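Local atomic coordinates of SufE-like protein 1, chloroplastic/mitochondrial (Arabidopsis thaliana, PDB entry 4PUI), a protein that activates the cysteine desulfurase NFS2 and takes part in the NFS2- and NIFS1-mediated desulfurization that supplies sulfur for iron-sulfur clusters. Residues Leu3-Arg6 against Gly7-Arg11. Residues are numbered along the deposited sequence; the frame is centred on the assembly and turned at random.
Sequences LGSR and GMRIR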
loop_
_atom_site.group_PDB
_atom_site.type_symbol
_atom_site.label_atom_id
_atom_site.label_comp_id
_atom_site.label_asym_id
_atom_site.label_seq_id
_atom_site.Cartn_x
_atom_site.Cartn_y
_atom_site.Cartn_z
ATOM N N LEU A 3 -3.221 -9.552 -9.600
ATOM C CA LEU A 3 -3.305 -9.604 -8.151
ATOM C C LEU A 3 -4.389 -10.565 -7.689
ATOM O O LEU A 3 -5.367 -10.793 -8.395
ATOM C CB LEU A 3 -3.593 -8.209 -7.591
ATOM C CG LEU A 3 -2.499 -7.163 -7.788
ATOM C CD1 LEU A 3 -3.006 -5.802 -7.337
ATOM C CD2 LEU A 3 -1.260 -7.561 -7.009
ATOM N N GLY A 4 -4.206 -11.126 -6.501
ATOM C CA GLY A 4 -5.223 -11.943 -5.877
ATOM C C GLY A 4 -6.259 -11.059 -5.211
ATOM O O GLY A 4 -6.235 -9.840 -5.342
ATOM N N SER A 5 -7.181 -11.672 -4.484
ATOM C CA SER A 5 -8.279 -10.918 -3.881
ATOM C C SER A 5 -7.847 -9.818 -2.907
ATOM O O SER A 5 -8.396 -8.718 -2.946
ATOM C CB SER A 5 -9.254 -11.878 -3.205
ATOM O OG SER A 5 -8.568 -12.697 -2.278
ATOM N N ARG A 6 -6.878 -10.098 -2.035
ATOM C CA ARG A 6 -6.389 -9.069 -1.109
ATOM C C ARG A 6 -5.698 -7.932 -1.866
ATOM O O ARG A 6 -5.936 -6.763 -1.575
ATOM C CB ARG A 6 -5.409 -9.627 -0.063
ATOM C CG ARG A 6 -4.635 -8.531 0.672
ATOM C CD ARG A 6 -3.904 -9.034 1.926
ATOM N NE ARG A 6 -4.866 -9.501 2.911
ATOM C CZ ARG A 6 -4.869 -10.707 3.461
ATOM N NH1 ARG A 6 -3.931 -11.592 3.156
ATOM N NH2 ARG A 6 -5.816 -11.024 4.334
ATOM N N GLY A 7 -4.834 -8.279 -2.816
ATOM C CA GLY A 7 -4.147 -7.272 -3.622
ATOM C C GLY A 7 -5.139 -6.322 -4.279
ATOM O O GLY A 7 -4.932 -5.110 -4.313
ATOM N N MET A 8 -6.221 -6.881 -4.810
ATOM C CA MET A 8 -7.251 -6.077 -5.458
ATOM C C MET A 8 -7.939 -5.155 -4.454
ATOM O O MET A 8 -8.195 -3.981 -4.752
ATOM C CB MET A 8 -8.268 -6.969 -6.180
ATOM C CG MET A 8 -7.695 -7.677 -7.389
ATOM S SD MET A 8 -6.934 -6.501 -8.545
ATOM C CE MET A 8 -8.373 -5.811 -9.352
ATOM N N ARG A 9 -8.229 -5.677 -3.262
ATOM C CA ARG A 9 -8.815 -4.842 -2.215
ATOM C C ARG A 9 -7.894 -3.698 -1.800
ATOM O O ARG A 9 -8.365 -2.576 -1.573
ATOM C CB ARG A 9 -9.172 -5.666 -0.968
ATOM C CG ARG A 9 -10.348 -6.572 -1.142
ATOM C CD ARG A 9 -10.842 -7.098 0.209
ATOM N NE ARG A 9 -9.803 -7.779 0.972
ATOM C CZ ARG A 9 -9.594 -9.090 0.943
ATOM N NH1 ARG A 9 -10.341 -9.858 0.175
ATOM N NH2 ARG A 9 -8.631 -9.634 1.676
ATOM N N ILE A 10 -6.595 -3.990 -1.682
ATOM C CA ILE A 10 -5.608 -2.980 -1.302
ATOM C C ILE A 10 -5.565 -1.885 -2.363
ATOM O O ILE A 10 -5.629 -0.701 -2.040
ATOM C CB ILE A 10 -4.204 -3.605 -1.110
ATOM C CG1 ILE A 10 -4.152 -4.438 0.180
ATOM C CG2 ILE A 10 -3.110 -2.529 -1.082
ATOM C CD1 ILE A 10 -2.850 -5.233 0.310
ATOM N N ARG A 11 -5.497 -2.282 -3.625
ATOM C CA ARG A 11 -5.478 -1.308 -4.715
ATOM C C ARG A 11 -6.747 -0.448 -4.699
ATOM O O ARG A 11 -6.685 0.768 -4.831
ATOM C CB ARG A 11 -5.326 -2.008 -6.064
ATOM C CG ARG A 11 -5.527 -1.077 -7.250
ATOM C CD ARG A 11 -5.077 -1.708 -8.558
ATOM N NE ARG A 11 -3.654 -1.516 -8.793
ATOM C CZ ARG A 11 -3.115 -0.390 -9.263
ATOM N NH1 ARG A 11 -3.881 0.666 -9.543
ATOM N NH2 ARG A 11 -1.805 -0.314 -9.451
HETATM O O HOH W 1 -10.482 -12.862 -0.063
#
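The first turns of helix 5-18, the N-terminal helix of the BolA domain of this SufE protein, join Leu3-Arg6 to Gly7-Arg11, with Gly4 at the N-cap position. Three i to i+4 backbone hydrogen bonds define the alpha-helical start: Met8 N to Gly4 O (3.0 Å), Arg9 N to Ser5 O and Ile10 N to Arg6 O, each with an N-H...O angle near 160°. Leu3, still ahead of the helix, folds back over it: its CB lies 3.9 Å from Met8 SD, while CD1 lies 3.7 Å from Gly7 O. Glycine suits position 7, since a CB there would clash with that of Leu3. The bend at chi2 (-54°) brings the Met8 sulfur round to the leucine.

On another side, Arg9 lays one face of its guanidinium over the backbone of the preceding turn, with Arg6 CA 3.6 Å from its plane and Ser5 O over the same face. Its NH2 comes 4.0 Å from Arg6 NE, and the two guanidinium planes stand 81° apart, so the groups do not stack. Glu78 probably offsets the like charges, as OE1 forms a salt bridge with Arg6 NE and OE2 with Arg9 NE. With CG anti to the backbone N, the Arg6 chain passes its CG 3.8 Å from Ile10 CD1, and both side chains touch Phe50 of strand 49-55. An alanine in place of Arg6 would remove that methylene contact and is likely to leave Glu78 OE1 without its salt-bridge mate. In the plane of the Arg9 guanidinium, a water accepts a hydrogen bond from NH1 at 3.0 Å and also hydrogen-bonds Ser5 OG, bridging the two side chains.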